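Local atomic coordinates of p800 reaction center core protein (Heliobacterium modesticaldum, PDB entry 5V8K), a protein that forms, with a second copy of itself, the core of a homodimeric photosynthetic reaction center, holding bacteriochlorophylls and a 4Fe-4S cluster for light-driven electron transfer. Residues A[120-125]-A[175-180]; A[307-312]-A[403-408]; A[375-380]-A[461-466]. All coordinates share one frame; numbering follows the deposited sequence.

Contact 1: residues A[120-125]-A[175-180]; sequences QFHFFA and VFFLGG. With GBF (Bacteriochlorophyll g), chain N.
His122 reaches from one membrane helix to both its neighbour and a pigment, making this a buried, nearly antiparallel pairing of helices 113-137 and 162-186 built around a bacteriochlorophyll ligand, in what is probably the antenna part of the fold, as in related type I reaction centers. The axes of 120-125 and 175-180 approach to 7.9 Å at 160° between their directions. The imidazole works at two corners. Its ND1 coordinates the magnesium of the bacteriochlorophyll g at 2.5 Å, the metal lying in the ring plane, while NE2 donates to Phe177 O at 2.7 Å. That bond lands on a carbonyl lone pair, tilted 17° out of the imidazole plane, so metal and backbone together fix the ring's rotation. Over one face of the imidazole comes Phe177 CD1, 3.5 Å from His122 CE1; the two rings are nearly parallel but slid apart. With CG anti to its backbone N (chi1 173°), Phe177 extends beside the pigment, which sets its ring with an edge toward CHB of the macrocycle. A leucine at His122 would probably leave the magnesium without this axial ligand and the Phe177 carbonyl without its side-chain donor.

Gly180 permits the close approach, because a CB there would run into His122 CD2. On the other flank Phe121 and Phe176 meet obliquely, CD1 to CD1 at 3.9 Å, and Ala125 CB lies against Phe176 CB. Helix 113-137 thus packs along helix 162-186, and Gln120, farther round the first helix, hydrogen-bonds two other bacteriochlorophylls.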
# COMPACT_ATOMS: atom_id res chain seq x y z
N GLN A 120 8.28 -38.90 24.21
CA GLN A 120 8.20 -37.45 24.45
C GLN A 120 7.50 -37.14 25.77
O GLN A 120 7.91 -36.22 26.48
CB GLN A 120 7.49 -36.78 23.27
CG GLN A 120 8.35 -36.75 22.03
CD GLN A 120 9.52 -35.79 22.16
OE1 GLN A 120 10.55 -36.11 22.79
NE2 GLN A 120 9.38 -34.61 21.56
N PHE A 121 6.44 -37.88 26.12
CA PHE A 121 5.81 -37.71 27.42
C PHE A 121 6.82 -37.83 28.57
O PHE A 121 6.75 -37.06 29.54
CB PHE A 121 4.70 -38.76 27.62
CG PHE A 121 3.46 -38.53 26.79
CD1 PHE A 121 3.14 -37.27 26.32
CD2 PHE A 121 2.59 -39.58 26.52
CE1 PHE A 121 1.98 -37.05 25.55
CE2 PHE A 121 1.44 -39.37 25.76
CZ PHE A 121 1.13 -38.10 25.27
N HIS A 122 7.73 -38.81 28.50
CA HIS A 122 8.64 -39.02 29.62
C HIS A 122 9.88 -38.15 29.55
O HIS A 122 10.46 -37.83 30.60
CB HIS A 122 9.05 -40.51 29.72
CG HIS A 122 8.09 -41.34 30.53
ND1 HIS A 122 8.43 -42.55 31.08
CD2 HIS A 122 6.80 -41.13 30.87
CE1 HIS A 122 7.40 -43.06 31.72
NE2 HIS A 122 6.39 -42.22 31.61
N PHE A 123 10.29 -37.71 28.36
CA PHE A 123 11.28 -36.65 28.28
C PHE A 123 10.74 -35.34 28.87
O PHE A 123 11.41 -34.67 29.66
CB PHE A 123 11.72 -36.43 26.83
CG PHE A 123 12.78 -35.38 26.68
CD1 PHE A 123 14.05 -35.57 27.21
CD2 PHE A 123 12.52 -34.20 26.01
CE1 PHE A 123 15.04 -34.60 27.08
CE2 PHE A 123 13.52 -33.22 25.89
CZ PHE A 123 14.77 -33.43 26.42
N PHE A 124 9.51 -34.96 28.49
CA PHE A 124 8.90 -33.78 29.11
C PHE A 124 8.75 -33.97 30.62
O PHE A 124 8.92 -33.01 31.38
CB PHE A 124 7.53 -33.48 28.49
CG PHE A 124 7.60 -32.70 27.21
CD1 PHE A 124 8.35 -33.15 26.14
CD2 PHE A 124 6.87 -31.54 27.07
CE1 PHE A 124 8.39 -32.44 24.94
CE2 PHE A 124 6.90 -30.83 25.86
CZ PHE A 124 7.68 -31.29 24.80
N ALA A 125 8.41 -35.17 31.06
CA ALA A 125 8.33 -35.42 32.50
C ALA A 125 9.68 -35.16 33.16
O ALA A 125 9.75 -34.53 34.22
CB ALA A 125 7.87 -36.85 32.77
N VAL A 175 2.54 -36.19 36.38
CA VAL A 175 1.39 -36.43 35.51
C VAL A 175 1.84 -37.02 34.17
O VAL A 175 1.30 -38.03 33.71
CB VAL A 175 0.58 -35.14 35.33
CG1 VAL A 175 -0.39 -35.23 34.14
CG2 VAL A 175 -0.19 -34.85 36.62
N PHE A 176 2.84 -36.40 33.53
CA PHE A 176 3.34 -36.93 32.26
C PHE A 176 4.08 -38.25 32.43
O PHE A 176 4.18 -39.02 31.47
CB PHE A 176 4.26 -35.92 31.59
CG PHE A 176 3.54 -34.89 30.79
CD1 PHE A 176 2.89 -35.23 29.61
CD2 PHE A 176 3.50 -33.57 31.20
CE1 PHE A 176 2.21 -34.28 28.85
CE2 PHE A 176 2.82 -32.60 30.44
CZ PHE A 176 2.19 -32.95 29.28
N PHE A 177 4.62 -38.53 33.62
CA PHE A 177 5.19 -39.85 33.87
C PHE A 177 4.09 -40.92 33.87
O PHE A 177 4.21 -41.94 33.19
CB PHE A 177 5.96 -39.84 35.20
CG PHE A 177 6.45 -41.20 35.64
CD1 PHE A 177 7.52 -41.80 35.01
CD2 PHE A 177 5.84 -41.87 36.69
CE1 PHE A 177 7.99 -43.03 35.42
CE2 PHE A 177 6.30 -43.11 37.10
CZ PHE A 177 7.38 -43.69 36.46
N LEU A 178 3.02 -40.70 34.63
CA LEU A 178 1.91 -41.65 34.63
C LEU A 178 1.26 -41.74 33.26
O LEU A 178 0.83 -42.83 32.84
CB LEU A 178 0.88 -41.26 35.68
CG LEU A 178 1.39 -41.16 37.12
CD1 LEU A 178 0.23 -40.76 38.04
CD2 LEU A 178 2.03 -42.48 37.59
N GLY A 179 1.13 -40.61 32.56
CA GLY A 179 0.48 -40.64 31.26
C GLY A 179 1.32 -41.36 30.23
O GLY A 179 0.79 -42.04 29.36
N GLY A 180 2.64 -41.20 30.31
CA GLY A 180 3.52 -41.96 29.43
C GLY A 180 3.47 -43.46 29.69
O GLY A 180 3.44 -44.26 28.76
MG GBF N . 10.48 -43.98 30.68
CHA GBF N . 12.68 -41.30 31.31
CHB GBF N . 10.57 -44.73 33.87
CHC GBF N . 8.84 -46.86 29.73
CHD GBF N . 10.99 -43.25 27.21
NA GBF N . 11.50 -43.28 32.22
C1A GBF N . 12.27 -42.20 32.42
C2A GBF N . 12.66 -41.80 33.80
C3A GBF N . 12.09 -43.00 34.55
C4A GBF N . 11.33 -43.70 33.47
CMA GBF N . 13.22 -43.90 35.01
CAA GBF N . 12.17 -40.49 34.43
CBA GBF N . 10.74 -40.13 34.08
CGA GBF N . 10.39 -38.94 34.94
O1A GBF N . 11.16 -38.00 35.02
O2A GBF N . 9.48 -39.13 36.05
NB GBF N . 9.85 -45.64 31.68
C1B GBF N . 9.83 -45.71 33.01
C2B GBF N . 9.07 -46.78 33.39
C3B GBF N . 8.59 -47.38 32.24
C4B GBF N . 9.10 -46.62 31.17
CMB GBF N . 8.81 -47.21 34.81
CAB GBF N . 7.72 -48.60 32.31
CBB GBF N . 7.20 -49.35 31.35
NC GBF N . 10.06 -44.84 28.88
C1C GBF N . 9.33 -45.94 28.68
C2C GBF N . 8.90 -46.46 27.37
C3C GBF N . 9.56 -45.30 26.75
C4C GBF N . 10.23 -44.45 27.61
CMC GBF N . 9.63 -47.78 27.13
CAC GBF N . 9.59 -45.06 25.28
CBC GBF N . 8.88 -45.96 24.29
ND GBF N . 11.57 -42.78 29.49
C1D GBF N . 11.64 -42.42 28.23
C2D GBF N . 12.39 -41.07 27.77
C3D GBF N . 12.71 -40.80 29.08
C4D GBF N . 12.28 -41.72 30.06
CMD GBF N . 12.65 -40.33 26.51
CAD GBF N . 13.49 -39.75 29.78
OBD GBF N . 14.02 -38.64 29.44
CBD GBF N . 13.46 -40.04 31.24
CGD GBF N . 14.84 -40.21 31.82
O1D GBF N . 15.15 -39.80 32.93
O2D GBF N . 15.85 -40.92 31.05
CED GBF N . 17.24 -40.68 31.34
C1 GBF N . 9.35 -38.16 37.10
C2 GBF N . 8.21 -38.60 38.00
C3 GBF N . 8.05 -38.11 39.24
C4 GBF N . 9.01 -37.09 39.77
C5 GBF N . 6.90 -38.57 40.12
C6 GBF N . 6.77 -40.08 40.22
C7 GBF N . 5.48 -40.40 40.95
C8 GBF N . 5.13 -41.66 41.23
C9 GBF N . 6.01 -42.83 40.83
C10 GBF N . 3.85 -41.93 41.97

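Contact 2: residues A[307-312]-A[403-408]; sequences RCYDHE and SKVSPW. With DGG (1-[glycerolylphosphonyl]-2-[8-(2-hexyl-cyclopropyl)-octanal-1-yl]-3-[hexadecanal-1-yl]-glycerol), chain B.
Tyr309 and Val405 carry the apolar part of this contact between a type I turn and a loop, each leading into a helix. Val405 CG2 is the methyl that does the touching: it sits 3.6 Å from Tyr309 CD1 and also faces Cys308 O. Its place follows from chi1 of -59°, which sets CG1 anti to the carbonyl carbon and leaves CG2 between the backbone N and that carbon, directed at the turn. Farther out, the Tyr309 hydroxyl end lies against the aliphatic part of Lys404, with OH 3.5 Å from CE; the lysine chain bends at chi2 to run past it.

The ring contact is of another kind. Pro407 CA stands over the centre of the His311 ring, a CH-pi approach 4.0 Å from the centroid and 11° off the normal. Tyr309 O lies above the opposite face, toward the rim, so the imidazole is held between a backbone carbonyl and a proline. Its nitrogens are engaged too, ND1 with Gln314 and NE2 with Thr410, which fixes the ring's rotation.

Polar bridging falls to one water, which accepts from Lys404 N at 2.9 Å and lies 3.0 Å from Cys308 O, to which it can donate, joining the two backbones where no direct hydrogen bond does. Both helix starts are capped, though weakly: Asp310 OD1 accepts from Glu312 N, and Ser406 OG from Trp408 N.

The contact lies where helix 311-344 starts beside helix 407-411, with helix 258-291 touching Tyr309 and Lys404 through Leu290. Beyond Ser406 lies the dimer interface, where its OG also hydrogen-bonds Glu548 of the second subunit.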
# COMPACT_ATOMS: atom_id res chain seq x y z
N ARG A 307 -17.94 -34.25 2.46
CA ARG A 307 -18.11 -32.81 2.48
C ARG A 307 -17.30 -32.14 1.38
O ARG A 307 -17.72 -31.11 0.83
CB ARG A 307 -17.72 -32.25 3.85
CG ARG A 307 -18.72 -32.56 4.92
CD ARG A 307 -18.14 -32.38 6.30
NE ARG A 307 -19.19 -32.45 7.31
CZ ARG A 307 -18.98 -32.50 8.62
NH1 ARG A 307 -17.74 -32.48 9.10
NH2 ARG A 307 -20.01 -32.57 9.44
N CYS A 308 -16.11 -32.67 1.08
CA CYS A 308 -15.28 -32.09 0.03
C CYS A 308 -15.88 -32.27 -1.37
O CYS A 308 -15.33 -31.73 -2.33
CB CYS A 308 -13.89 -32.70 0.04
SG CYS A 308 -12.88 -32.28 1.46
N TYR A 309 -16.98 -33.02 -1.50
CA TYR A 309 -17.70 -33.11 -2.76
C TYR A 309 -19.11 -32.56 -2.69
O TYR A 309 -19.80 -32.54 -3.71
CB TYR A 309 -17.78 -34.58 -3.24
CG TYR A 309 -16.45 -35.10 -3.74
CD1 TYR A 309 -16.06 -34.90 -5.05
CD2 TYR A 309 -15.59 -35.79 -2.89
CE1 TYR A 309 -14.83 -35.37 -5.52
CE2 TYR A 309 -14.37 -36.27 -3.35
CZ TYR A 309 -13.99 -36.05 -4.66
OH TYR A 309 -12.78 -36.52 -5.12
N ASP A 310 -19.59 -32.11 -1.53
CA ASP A 310 -20.99 -31.77 -1.37
C ASP A 310 -21.16 -30.25 -1.45
O ASP A 310 -20.82 -29.54 -0.50
CB ASP A 310 -21.51 -32.34 -0.06
CG ASP A 310 -22.89 -31.85 0.29
OD1 ASP A 310 -23.41 -30.95 -0.38
OD2 ASP A 310 -23.46 -32.37 1.28
N HIS A 311 -21.71 -29.77 -2.57
CA HIS A 311 -21.77 -28.33 -2.81
C HIS A 311 -22.73 -27.62 -1.88
O HIS A 311 -22.51 -26.45 -1.55
CB HIS A 311 -22.17 -28.02 -4.24
CG HIS A 311 -21.20 -28.51 -5.27
ND1 HIS A 311 -19.84 -28.58 -5.04
CD2 HIS A 311 -21.39 -28.93 -6.54
CE1 HIS A 311 -19.24 -29.05 -6.13
NE2 HIS A 311 -20.17 -29.26 -7.05
N GLU A 312 -23.77 -28.29 -1.40
CA GLU A 312 -24.64 -27.61 -0.46
C GLU A 312 -23.96 -27.46 0.91
O GLU A 312 -24.09 -26.43 1.55
CB GLU A 312 -25.98 -28.33 -0.35
CG GLU A 312 -27.21 -27.36 -0.44
CD GLU A 312 -27.35 -26.57 -1.80
OE1 GLU A 312 -26.67 -26.93 -2.81
OE2 GLU A 312 -28.15 -25.59 -1.85
N SER A 403 -10.68 -27.46 -2.18
CA SER A 403 -9.43 -27.58 -2.92
C SER A 403 -9.43 -28.71 -3.94
O SER A 403 -8.54 -28.76 -4.79
CB SER A 403 -8.27 -27.74 -1.94
OG SER A 403 -7.98 -26.49 -1.33
N LYS A 404 -10.44 -29.56 -3.94
CA LYS A 404 -10.62 -30.57 -4.98
C LYS A 404 -11.76 -30.19 -5.92
O LYS A 404 -11.56 -30.06 -7.13
CB LYS A 404 -10.89 -31.91 -4.32
CG LYS A 404 -11.14 -33.05 -5.29
CD LYS A 404 -9.88 -33.45 -5.99
CE LYS A 404 -10.04 -34.86 -6.58
NZ LYS A 404 -8.77 -35.29 -7.18
N VAL A 405 -12.98 -30.03 -5.39
CA VAL A 405 -14.09 -29.52 -6.18
C VAL A 405 -14.80 -28.45 -5.36
O VAL A 405 -14.67 -28.36 -4.14
CB VAL A 405 -15.07 -30.62 -6.64
CG1 VAL A 405 -14.37 -31.66 -7.48
CG2 VAL A 405 -15.72 -31.29 -5.46
N SER A 406 -15.50 -27.58 -6.07
CA SER A 406 -16.26 -26.51 -5.46
C SER A 406 -17.44 -26.20 -6.34
O SER A 406 -17.53 -26.69 -7.48
CB SER A 406 -15.39 -25.26 -5.25
OG SER A 406 -15.17 -24.63 -6.49
N PRO A 407 -18.40 -25.41 -5.87
CA PRO A 407 -19.49 -25.00 -6.75
C PRO A 407 -18.97 -24.29 -7.99
O PRO A 407 -19.58 -24.40 -9.06
CB PRO A 407 -20.35 -24.09 -5.87
CG PRO A 407 -19.96 -24.44 -4.47
CD PRO A 407 -18.58 -24.91 -4.49
N TRP A 408 -17.82 -23.61 -7.89
CA TRP A 408 -17.27 -22.90 -9.03
C TRP A 408 -16.75 -23.86 -10.10
O TRP A 408 -17.05 -23.69 -11.28
CB TRP A 408 -16.18 -21.93 -8.54
CG TRP A 408 -15.65 -21.06 -9.61
CD1 TRP A 408 -16.10 -19.81 -9.97
CD2 TRP A 408 -14.56 -21.37 -10.47
NE1 TRP A 408 -15.35 -19.33 -11.02
CE2 TRP A 408 -14.39 -20.27 -11.35
CE3 TRP A 408 -13.70 -22.49 -10.61
CZ2 TRP A 408 -13.43 -20.26 -12.35
CZ3 TRP A 408 -12.74 -22.47 -11.60
CH2 TRP A 408 -12.62 -21.37 -12.47
C16 DGG B . -6.45 -19.25 16.23
C15 DGG B . -7.49 -19.49 17.28
C14 DGG B . -7.78 -20.96 17.36
C13 DGG B . -9.26 -21.26 17.39
C12 DGG B . -9.67 -21.65 18.79
C11 DGG B . -10.46 -22.93 18.81
C10 DGG B . -11.28 -23.08 17.55
C9 DGG B . -12.12 -24.34 17.59
C8 DGG B . -13.00 -24.47 16.36
C7 DGG B . -13.65 -25.84 16.25
C6 DGG B . -12.66 -26.93 15.85
C5 DGG B . -12.31 -26.91 14.38
C4 DGG B . -11.51 -28.12 13.95
C3 DGG B . -12.07 -29.44 14.45
C2 DGG B . -11.31 -30.64 13.88
C1 DGG B . -12.01 -31.96 14.09
O1 DGG B . -13.08 -32.00 14.61
O17 DGG B . -11.43 -33.22 13.66
C17 DGG B . -12.10 -34.21 12.87
C19 DGG B . -11.16 -34.86 11.85
O19 DGG B . -10.09 -35.61 12.44
C21 DGG B . -10.36 -36.39 13.63
O21 DGG B . -11.15 -37.31 13.58
C22 DGG B . -9.66 -36.11 14.95
C23 DGG B . -10.39 -36.63 16.20
C24 DGG B . -10.39 -35.69 17.40
C25 DGG B . -10.62 -34.26 16.97
C26 DGG B . -10.72 -33.32 18.17
C27 DGG B . -10.83 -31.85 17.77
C28 DGG B . -10.77 -30.93 18.99
C29 DGG B . -11.06 -29.49 18.62
C30 DGG B . -11.27 -28.59 19.83
C31 DGG B . -11.97 -27.32 19.40
C18 DGG B . -11.96 -35.76 10.90
P DGG B . -14.49 -35.62 10.11
OP1 DGG B . -14.66 -36.96 10.70
OP2 DGG B . -13.07 -35.01 10.46
OP3 DGG B . -14.62 -35.42 8.66
OP4 DGG B . -15.37 -34.63 10.98
C40 DGG B . -16.32 -35.10 11.93
C41 DGG B . -17.49 -34.12 12.01
O42 DGG B . -17.02 -32.87 12.47
C43 DGG B . -18.55 -34.61 12.98
O44 DGG B . -19.53 -33.60 13.17
O HOH W 1 -12.83 -30.16 -2.37

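Contact 3: residues A[375-380]-A[461-466]; sequences SISEFV and GCWMGS. With GB0 (Bacteriochlorophyll g'), chain C.
Ser377, in the first turn of helix 376-401, meets Met464 in the loop that follows helix 449-459, so the contact joins a capped helix start to the connection beyond a helix end. The cap is a capping box: Ser375 OG accepts from Ser377 N at 3.1 Å, and Glu378 OE1 accepts in return from Ser375 N at 2.9 Å, on the anti side of the carboxylate. At the other helix end, Gly461 is the C-prime residue of a Schellman motif, its positive phi suited to glycine.

Across the contact one hydrogen bond stands out. Met464 N donates to Ser377 OG at 2.9 Å with an angle of 155° at the hydrogen; the hydroxyl is swung anti to its backbone N (chi1 -176°), which carries it out to the loop. Ser377 CB lies over one face of the Trp463 indole, toward the rim, and Gly465 N covers the same face. Ile376 CG2 approaches obliquely at the benzo end, on the same side, 3.5 Å from Trp463 CZ2. Gly465 suits this corner, since a CB there would clash with Trp463 NE1 and press on Ile376 CG2.

One turn along the helix, Val380 CG1 abuts Met464 O at 3.1 Å. Both residues also line a bacteriochlorophyll g' pocket: the methyl C15 of its tail lies 3.7 Å from Val380 CG1 and 3.6 Å from Met464 CE.

Trp463 NE1 is hydrogen-bonded to Tyr358, and Glu378 OE2 to Tyr458. The segments are flanked by helix 311-344 at Ile376, helix 475-488 at Ser375 and Trp463, and helix 449-459 at Met464.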
# COMPACT_ATOMS: atom_id res chain seq x y z
N SER A 375 -14.82 -0.65 28.19
CA SER A 375 -15.44 0.52 27.60
C SER A 375 -15.71 0.25 26.11
O SER A 375 -15.50 -0.86 25.61
CB SER A 375 -14.52 1.72 27.78
OG SER A 375 -13.42 1.58 26.89
N ILE A 376 -16.10 1.31 25.39
CA ILE A 376 -16.29 1.20 23.95
C ILE A 376 -15.00 0.74 23.28
O ILE A 376 -15.05 0.10 22.22
CB ILE A 376 -16.82 2.54 23.37
CG1 ILE A 376 -17.06 2.45 21.86
CG2 ILE A 376 -15.88 3.68 23.63
CD1 ILE A 376 -18.25 1.56 21.52
N SER A 377 -13.85 1.04 23.89
CA SER A 377 -12.56 0.63 23.32
C SER A 377 -12.45 -0.89 23.27
O SER A 377 -12.11 -1.46 22.23
CB SER A 377 -11.37 1.21 24.12
OG SER A 377 -10.12 0.88 23.52
N GLU A 378 -12.72 -1.57 24.38
CA GLU A 378 -12.78 -3.03 24.40
C GLU A 378 -13.91 -3.58 23.51
O GLU A 378 -13.71 -4.57 22.80
CB GLU A 378 -12.96 -3.54 25.82
CG GLU A 378 -11.72 -3.60 26.63
CD GLU A 378 -11.28 -2.25 27.20
OE1 GLU A 378 -12.14 -1.32 27.35
OE2 GLU A 378 -10.05 -2.13 27.49
N PHE A 379 -15.11 -3.00 23.56
CA PHE A 379 -16.20 -3.52 22.73
C PHE A 379 -15.81 -3.52 21.25
O PHE A 379 -15.89 -4.56 20.58
CB PHE A 379 -17.50 -2.73 22.96
CG PHE A 379 -18.67 -3.23 22.12
CD1 PHE A 379 -19.51 -4.22 22.60
CD2 PHE A 379 -18.92 -2.72 20.86
CE1 PHE A 379 -20.59 -4.69 21.84
CE2 PHE A 379 -20.00 -3.18 20.08
CZ PHE A 379 -20.83 -4.18 20.58
N VAL A 380 -15.34 -2.38 20.74
CA VAL A 380 -14.95 -2.30 19.33
C VAL A 380 -13.75 -3.22 19.05
O VAL A 380 -13.74 -3.96 18.06
CB VAL A 380 -14.65 -0.85 18.94
CG1 VAL A 380 -14.01 -0.74 17.51
CG2 VAL A 380 -15.89 -0.03 19.03
N GLY A 461 -2.25 0.07 23.99
CA GLY A 461 -2.92 1.19 24.63
C GLY A 461 -3.56 2.22 23.71
O GLY A 461 -3.87 3.32 24.18
N CYS A 462 -3.74 1.93 22.42
CA CYS A 462 -4.59 2.76 21.58
C CYS A 462 -6.02 2.83 22.11
O CYS A 462 -6.57 1.85 22.63
CB CYS A 462 -4.67 2.25 20.15
SG CYS A 462 -3.22 2.50 19.23
N TRP A 463 -6.64 4.00 21.94
CA TRP A 463 -8.08 4.12 22.06
C TRP A 463 -8.73 3.43 20.86
O TRP A 463 -8.48 3.79 19.70
CB TRP A 463 -8.48 5.60 22.13
CG TRP A 463 -9.97 5.85 22.23
CD1 TRP A 463 -10.79 6.37 21.27
CD2 TRP A 463 -10.79 5.59 23.36
NE1 TRP A 463 -12.07 6.48 21.75
CE2 TRP A 463 -12.10 6.01 23.03
CE3 TRP A 463 -10.55 5.07 24.63
CZ2 TRP A 463 -13.14 5.90 23.91
CZ3 TRP A 463 -11.58 4.97 25.50
CH2 TRP A 463 -12.87 5.38 25.14
N MET A 464 -9.52 2.39 21.11
CA MET A 464 -10.09 1.63 20.02
C MET A 464 -11.56 1.97 19.78
O MET A 464 -12.24 1.30 19.00
CB MET A 464 -9.85 0.14 20.29
CG MET A 464 -8.34 -0.25 20.35
SD MET A 464 -7.43 0.06 18.81
CE MET A 464 -8.01 -1.30 17.83
N GLY A 465 -12.06 3.03 20.42
CA GLY A 465 -13.37 3.54 20.09
C GLY A 465 -13.45 4.36 18.83
O GLY A 465 -14.56 4.63 18.35
N SER A 466 -12.31 4.67 18.23
CA SER A 466 -12.19 5.67 17.18
C SER A 466 -10.86 5.42 16.49
O SER A 466 -9.94 4.86 17.09
CB SER A 466 -12.28 7.09 17.76
OG SER A 466 -12.06 8.08 16.76
C1 GB0 C . -2.90 -3.66 6.86
C2 GB0 C . -3.44 -3.27 8.20
C3 GB0 C . -3.57 -2.00 8.48
C4 GB0 C . -3.21 -0.94 7.50
C5 GB0 C . -4.10 -1.64 9.81
C6 GB0 C . -5.30 -0.75 9.66
NB GB0 C . 2.53 4.13 4.77
ND GB0 C . 3.11 3.04 8.53
C10 GB0 C . -7.08 -0.75 13.09
C11 GB0 C . -8.58 -0.84 13.22
C12 GB0 C . -9.02 -0.08 14.45
C13 GB0 C . -10.20 -0.36 15.02
C14 GB0 C . -11.08 -1.44 14.49
C15 GB0 C . -10.73 0.42 16.20
C1A GB0 C . 2.11 0.56 6.97
C1B GB0 C . 2.43 3.32 3.71
C1C GB0 C . 3.29 6.46 6.64
C1D GB0 C . 3.56 3.55 9.65
C2A GB0 C . 2.05 -0.77 6.25
C2B GB0 C . 2.50 4.11 2.58
C2C GB0 C . 3.50 7.82 7.20
C2D GB0 C . 3.66 2.74 11.01
C3A GB0 C . 2.54 -0.37 4.87
C3B GB0 C . 2.65 5.43 2.96
C3C GB0 C . 3.77 7.18 8.51
C3D GB0 C . 3.15 1.63 10.34
C4A GB0 C . 2.40 1.12 5.02
C4B GB0 C . 2.72 5.41 4.35
C4C GB0 C . 3.72 5.80 8.54
C4D GB0 C . 2.84 1.76 8.95
C7 GB0 C . -5.77 -0.40 11.05
C8 GB0 C . -6.65 -1.16 11.70
C9 GB0 C . -7.16 -2.42 11.08
CAA GB0 C . 0.65 -1.37 6.20
CAB GB0 C . 2.72 6.51 1.93
CAC GB0 C . 4.08 7.89 9.77
CAD GB0 C . 2.82 0.26 10.74
CBA GB0 C . 0.67 -2.78 5.61
CBB GB0 C . 3.15 7.71 2.09
CBC GB0 C . 4.18 9.39 9.86
CBD GB0 C . 2.31 -0.46 9.52
CED GB0 C . -0.39 -2.77 10.72
CGA GB0 C . -0.71 -3.40 5.65
CGD GB0 C . 0.93 -0.90 9.85
CHA GB0 C . 2.42 0.53 8.42
CHB GB0 C . 2.30 1.87 3.88
CHC GB0 C . 2.95 6.59 5.21
CHD GB0 C . 3.94 4.97 9.72
CMA GB0 C . 4.01 -0.72 4.55
CMB GB0 C . 2.34 3.68 1.17
CMC GB0 C . 4.73 8.47 6.55
CMD GB0 C . 4.10 3.05 12.37
NA GB0 C . 2.52 1.60 6.25
NC GB0 C . 3.39 5.33 7.33
O1A GB0 C . -1.28 -3.77 4.63
O1D GB0 C . -0.05 -0.17 9.86
O2A GB0 C . -1.51 -3.28 6.85
O2D GB0 C . 0.81 -2.27 10.20
OBD GB0 C . 2.95 -0.42 11.81
MG GB0 C . 3.09 3.46 6.60

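The three contacts lie far apart, with centres 40 to 44 Å from one another, and their chemistry follows their place. Contact 1 is a buried helix-to-helix match within the membrane, governed by a metal ligand and aromatic rings. Contact 3 is likewise buried but joins a helix start to a loop, relying on a serine hydroxyl, an indole face and the end of a pigment tail. Contact 2 is only partly buried and relies on a valine methyl, a proline over an imidazole and a bridging water, with the second subunit close by. Contacts 2 and 3 alternate along the chain and are linked by helix 376-401, which begins in contact 3 and ends just before 403-408; helix 311-344, which starts in contact 2, also flanks contact 3.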